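Long-range contact in drebrin (Homo sapiens, PDB 5Y1Z), which probably binds actin filaments and carries an N-terminal domain of the cofilin-type ADF-homology fold: residues A[25-37]-A[44-56]. Sequence-based numbering, arbitrary orientation.
Sequences EESAADWALYTYE and KLAASGEGGLQEL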
loop_
_atom_site.group_PDB
_atom_site.type_symbol
_atom_site.label_atom_id
_atom_site.label_comp_id
_atom_site.label_asym_id
_atom_site.label_seq_id
_atom_site.Cartn_x
_atom_site.Cartn_y
_atom_site.Cartn_z
ATOM N N GLU A 25 16.040 14.316 22.379
ATOM C CA GLU A 25 17.390 14.304 22.931
ATOM C C GLU A 25 17.373 14.135 24.446
ATOM O O GLU A 25 18.277 13.505 25.004
ATOM C CB GLU A 25 18.131 15.587 22.553
ATOM N N GLU A 26 16.365 14.694 25.127
ATOM C CA GLU A 26 16.336 14.647 26.587
ATOM C C GLU A 26 15.967 13.265 27.129
ATOM O O GLU A 26 16.396 12.903 28.230
ATOM C CB GLU A 26 15.368 15.704 27.123
ATOM N N SER A 27 15.204 12.472 26.383
ATOM C CA SER A 27 14.780 11.162 26.867
ATOM C C SER A 27 15.926 10.162 26.812
ATOM O O SER A 27 16.690 10.133 25.846
ATOM C CB SER A 27 13.616 10.643 26.036
ATOM O OG SER A 27 12.648 11.654 25.842
ATOM N N ALA A 28 16.050 9.335 27.856
ATOM C CA ALA A 28 17.166 8.392 27.897
ATOM C C ALA A 28 17.020 7.317 26.830
ATOM O O ALA A 28 18.009 6.931 26.196
ATOM C CB ALA A 28 17.279 7.750 29.279
ATOM N N ALA A 29 15.799 6.834 26.611
ATOM C CA ALA A 29 15.576 5.766 25.650
ATOM C C ALA A 29 16.121 6.148 24.282
ATOM O O ALA A 29 15.901 7.258 23.792
ATOM C CB ALA A 29 14.088 5.449 25.537
ATOM N N ASP A 30 16.821 5.206 23.658
ATOM C CA ASP A 30 17.325 5.404 22.311
ATOM C C ASP A 30 16.962 4.241 21.405
ATOM O O ASP A 30 17.479 4.167 20.280
ATOM C CB ASP A 30 18.848 5.623 22.304
ATOM C CG ASP A 30 19.638 4.455 22.905
ATOM O OD1 ASP A 30 19.041 3.465 23.371
ATOM O OD2 ASP A 30 20.885 4.544 22.915
ATOM N N TRP A 31 16.076 3.346 21.843
ATOM C CA TRP A 31 15.583 2.373 20.885
ATOM C C TRP A 31 14.150 1.996 21.214
ATOM O O TRP A 31 13.720 2.047 22.372
ATOM C CB TRP A 31 16.460 1.113 20.822
ATOM C CG TRP A 31 16.480 0.281 22.076
ATOM C CD1 TRP A 31 17.409 0.331 23.068
ATOM C CD2 TRP A 31 15.543 -0.735 22.455
ATOM N NE1 TRP A 31 17.106 -0.581 24.058
ATOM C CE2 TRP A 31 15.967 -1.251 23.706
ATOM C CE3 TRP A 31 14.380 -1.250 21.869
ATOM C CZ2 TRP A 31 15.280 -2.264 24.375
ATOM C CZ3 TRP A 31 13.689 -2.260 22.537
ATOM C CH2 TRP A 31 14.148 -2.758 23.782
ATOM N N ALA A 32 13.420 1.636 20.158
ATOM C CA ALA A 32 12.076 1.094 20.247
ATOM C C ALA A 32 11.989 -0.102 19.300
ATOM O O ALA A 32 12.689 -0.166 18.289
ATOM C CB ALA A 32 11.013 2.166 19.943
ATOM N N LEU A 33 11.185 -1.091 19.680
ATOM C CA LEU A 33 11.085 -2.354 18.962
ATOM C C LEU A 33 9.610 -2.649 18.731
ATOM O O LEU A 33 8.844 -2.812 19.701
ATOM C CB LEU A 33 11.746 -3.488 19.763
ATOM C CG LEU A 33 11.610 -4.873 19.160
ATOM C CD1 LEU A 33 12.364 -4.900 17.833
ATOM C CD2 LEU A 33 12.136 -5.904 20.145
ATOM N N TYR A 34 9.235 -2.797 17.462
ATOM C CA TYR A 34 7.863 -3.085 17.040
ATOM C C TYR A 34 7.752 -4.436 16.337
ATOM O O TYR A 34 8.737 -4.987 15.840
ATOM C CB TYR A 34 7.327 -1.998 16.093
ATOM C CG TYR A 34 7.572 -0.576 16.544
ATOM C CD1 TYR A 34 6.649 0.062 17.367
ATOM C CD2 TYR A 34 8.703 0.135 16.147
ATOM C CE1 TYR A 34 6.830 1.351 17.790
ATOM C CE2 TYR A 34 8.896 1.450 16.576
ATOM C CZ TYR A 34 7.944 2.045 17.399
ATOM O OH TYR A 34 8.073 3.333 17.858
ATOM N N THR A 35 6.539 -4.982 16.317
ATOM C CA THR A 35 6.295 -6.294 15.722
ATOM C C THR A 35 4.814 -6.397 15.376
ATOM O O THR A 35 4.008 -5.539 15.751
ATOM C CB THR A 35 6.730 -7.440 16.647
ATOM O OG1 THR A 35 6.655 -8.686 15.937
ATOM C CG2 THR A 35 5.845 -7.503 17.889
ATOM N N TYR A 36 4.447 -7.476 14.691
ATOM C CA TYR A 36 3.041 -7.648 14.354
ATOM C C TYR A 36 2.263 -8.313 15.483
ATOM O O TYR A 36 2.789 -9.147 16.226
ATOM C CB TYR A 36 2.884 -8.466 13.067
ATOM C CG TYR A 36 3.581 -7.858 11.871
ATOM C CD1 TYR A 36 4.912 -8.117 11.607
ATOM C CD2 TYR A 36 2.898 -7.007 11.004
ATOM C CE1 TYR A 36 5.549 -7.546 10.527
ATOM C CE2 TYR A 36 3.539 -6.438 9.906
ATOM C CZ TYR A 36 4.859 -6.708 9.688
ATOM O OH TYR A 36 5.466 -6.142 8.596
ATOM N N GLU A 37 0.992 -7.933 15.599
ATOM C CA GLU A 37 0.089 -8.662 16.472
ATOM C C GLU A 37 -0.301 -9.979 15.821
ATOM O O GLU A 37 -0.383 -10.085 14.597
ATOM C CB GLU A 37 -1.154 -7.847 16.790
ATOM C CG GLU A 37 -1.651 -8.096 18.195
ATOM C CD GLU A 37 -2.203 -6.852 18.850
ATOM O OE1 GLU A 37 -2.937 -6.103 18.165
ATOM O OE2 GLU A 37 -1.930 -6.644 20.057
ATOM N N LYS A 44 2.495 -3.345 16.511
ATOM C CA LYS A 44 2.370 -3.064 17.934
ATOM C C LYS A 44 3.760 -2.827 18.520
ATOM O O LYS A 44 4.786 -3.220 17.950
ATOM C CB LYS A 44 1.608 -4.191 18.660
ATOM C CG LYS A 44 2.414 -5.469 18.900
ATOM C CD LYS A 44 1.596 -6.533 19.654
ATOM C CE LYS A 44 2.171 -6.909 20.992
ATOM N NZ LYS A 44 1.748 -8.315 21.260
ATOM N N LEU A 45 3.788 -2.135 19.648
ATOM C CA LEU A 45 5.045 -1.896 20.316
ATOM C C LEU A 45 5.394 -3.138 21.123
ATOM O O LEU A 45 4.548 -3.690 21.834
ATOM C CB LEU A 45 4.943 -0.659 21.205
ATOM C CG LEU A 45 6.019 -0.554 22.271
ATOM C CD1 LEU A 45 7.247 -0.089 21.512
ATOM C CD2 LEU A 45 5.654 0.476 23.310
ATOM N N ALA A 46 6.612 -3.635 20.939
ATOM C CA ALA A 46 7.063 -4.823 21.647
ATOM C C ALA A 46 7.863 -4.460 22.871
ATOM O O ALA A 46 7.663 -5.041 23.942
ATOM C CB ALA A 46 7.926 -5.693 20.742
ATOM N N ALA A 47 8.768 -3.501 22.719
ATOM C CA ALA A 47 9.580 -3.080 23.847
ATOM C C ALA A 47 10.265 -1.776 23.463
ATOM O O ALA A 47 10.195 -1.328 22.320
ATOM C CB ALA A 47 10.593 -4.161 24.227
ATOM N N SER A 48 10.970 -1.197 24.426
ATOM C CA SER A 48 11.700 0.036 24.196
ATOM C C SER A 48 12.653 0.215 25.369
ATOM O O SER A 48 12.446 -0.360 26.442
ATOM C CB SER A 48 10.744 1.226 24.082
ATOM O OG SER A 48 10.002 1.377 25.287
ATOM N N GLY A 49 13.720 0.971 25.147
ATOM C CA GLY A 49 14.657 1.152 26.231
ATOM C C GLY A 49 15.880 1.942 25.820
ATOM O O GLY A 49 15.932 2.582 24.758
ATOM N N GLU A 50 16.862 1.881 26.709
ATOM C CA GLU A 50 18.135 2.554 26.553
ATOM C C GLU A 50 19.186 1.474 26.357
ATOM O O GLU A 50 18.887 0.280 26.373
ATOM C CB GLU A 50 18.454 3.474 27.751
ATOM C CG GLU A 50 18.283 2.875 29.124
ATOM C CD GLU A 50 18.365 3.920 30.265
ATOM O OE1 GLU A 50 17.352 4.623 30.548
ATOM O OE2 GLU A 50 19.444 4.026 30.903
ATOM N N GLY A 51 20.411 1.904 26.104
ATOM C CA GLY A 51 21.485 0.990 25.790
ATOM C C GLY A 51 21.756 0.776 24.323
ATOM O O GLY A 51 22.571 -0.089 23.995
ATOM N N GLY A 52 21.064 1.480 23.429
ATOM C CA GLY A 52 21.369 1.364 22.011
ATOM C C GLY A 52 21.308 -0.043 21.418
ATOM O O GLY A 52 20.710 -0.982 21.962
ATOM N N LEU A 53 22.033 -0.175 20.300
ATOM C CA LEU A 53 22.006 -1.395 19.499
ATOM C C LEU A 53 22.373 -2.618 20.327
ATOM O O LEU A 53 21.843 -3.716 20.104
ATOM C CB LEU A 53 22.970 -1.249 18.335
ATOM C CG LEU A 53 22.523 -0.334 17.210
ATOM C CD1 LEU A 53 23.691 -0.156 16.260
ATOM C CD2 LEU A 53 21.324 -0.960 16.498
ATOM N N GLN A 54 23.294 -2.452 21.279
ATOM C CA GLN A 54 23.751 -3.605 22.043
ATOM C C GLN A 54 22.599 -4.201 22.824
ATOM O O GLN A 54 22.389 -5.416 22.815
ATOM C CB GLN A 54 24.888 -3.207 22.971
ATOM C CG GLN A 54 25.365 -4.303 23.909
ATOM C CD GLN A 54 25.945 -3.714 25.195
ATOM O OE1 GLN A 54 25.442 -2.698 25.700
ATOM N NE2 GLN A 54 27.014 -4.326 25.711
ATOM N N GLU A 55 21.821 -3.344 23.482
ATOM C CA GLU A 55 20.662 -3.821 24.216
ATOM C C GLU A 55 19.574 -4.290 23.265
ATOM O O GLU A 55 18.994 -5.362 23.458
ATOM C CB GLU A 55 20.142 -2.718 25.130
ATOM C CG GLU A 55 18.826 -3.024 25.818
ATOM C CD GLU A 55 18.952 -4.106 26.885
ATOM O OE1 GLU A 55 17.922 -4.734 27.213
ATOM O OE2 GLU A 55 20.067 -4.311 27.411
ATOM N N LEU A 56 19.299 -3.507 22.215
ATOM C CA LEU A 56 18.186 -3.841 21.338
ATOM C C LEU A 56 18.357 -5.237 20.745
ATOM O O LEU A 56 17.421 -6.048 20.775
ATOM C CB LEU A 56 18.049 -2.788 20.246
ATOM C CG LEU A 56 17.214 -3.195 19.016
ATOM C CD1 LEU A 56 15.729 -3.353 19.336
ATOM C CD2 LEU A 56 17.421 -2.173 17.932
#
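The Trp31 indole lies flat on the backbone of Ser48 and Gly49 in the antiparallel beta hairpin at one margin of the ADF-homology sheet, an example of an indole from strand 31-36 wedged between strand 44-49 and the helix 52-56 that comes after it. With CG between its backbone N and carbonyl carbon (chi1 65°), the ring folds across the neighbouring strand. Peptide atoms of Ser48 and Gly49 cover one face, and Gly49 N sits 3.4 Å above the Trp31 ring plane. On the opposite face, Leu56 CB makes a CH-pi contact, 4.0 Å from the centroid of the five-membered ring of Trp31. The indole is therefore sandwiched, and Gly49 has no CB to press on it. Trp31 NE1 donates to Glu50 O at 3.0 Å, the acceptor near the ring plane but the donor well above the carbonyl plane. Leu33 extends the apolar layer, Leu33 CD1 lying 4.0 Å from Leu56 CD1. On the opposite face of the sheet, shared with Ala32 and Leu45, the Tyr34 ring turns an edge to Lys44 O, while its hydroxyl bonds to Leu15 O. Two classic beta bulges interrupt the pairing: Ala46 and Ala47 share Leu33 O, Asp30 and Trp31 share Gly49 O. Beyond the latter, Asp30 OD1 receives Gly52 N on its syn side at 2.8 Å.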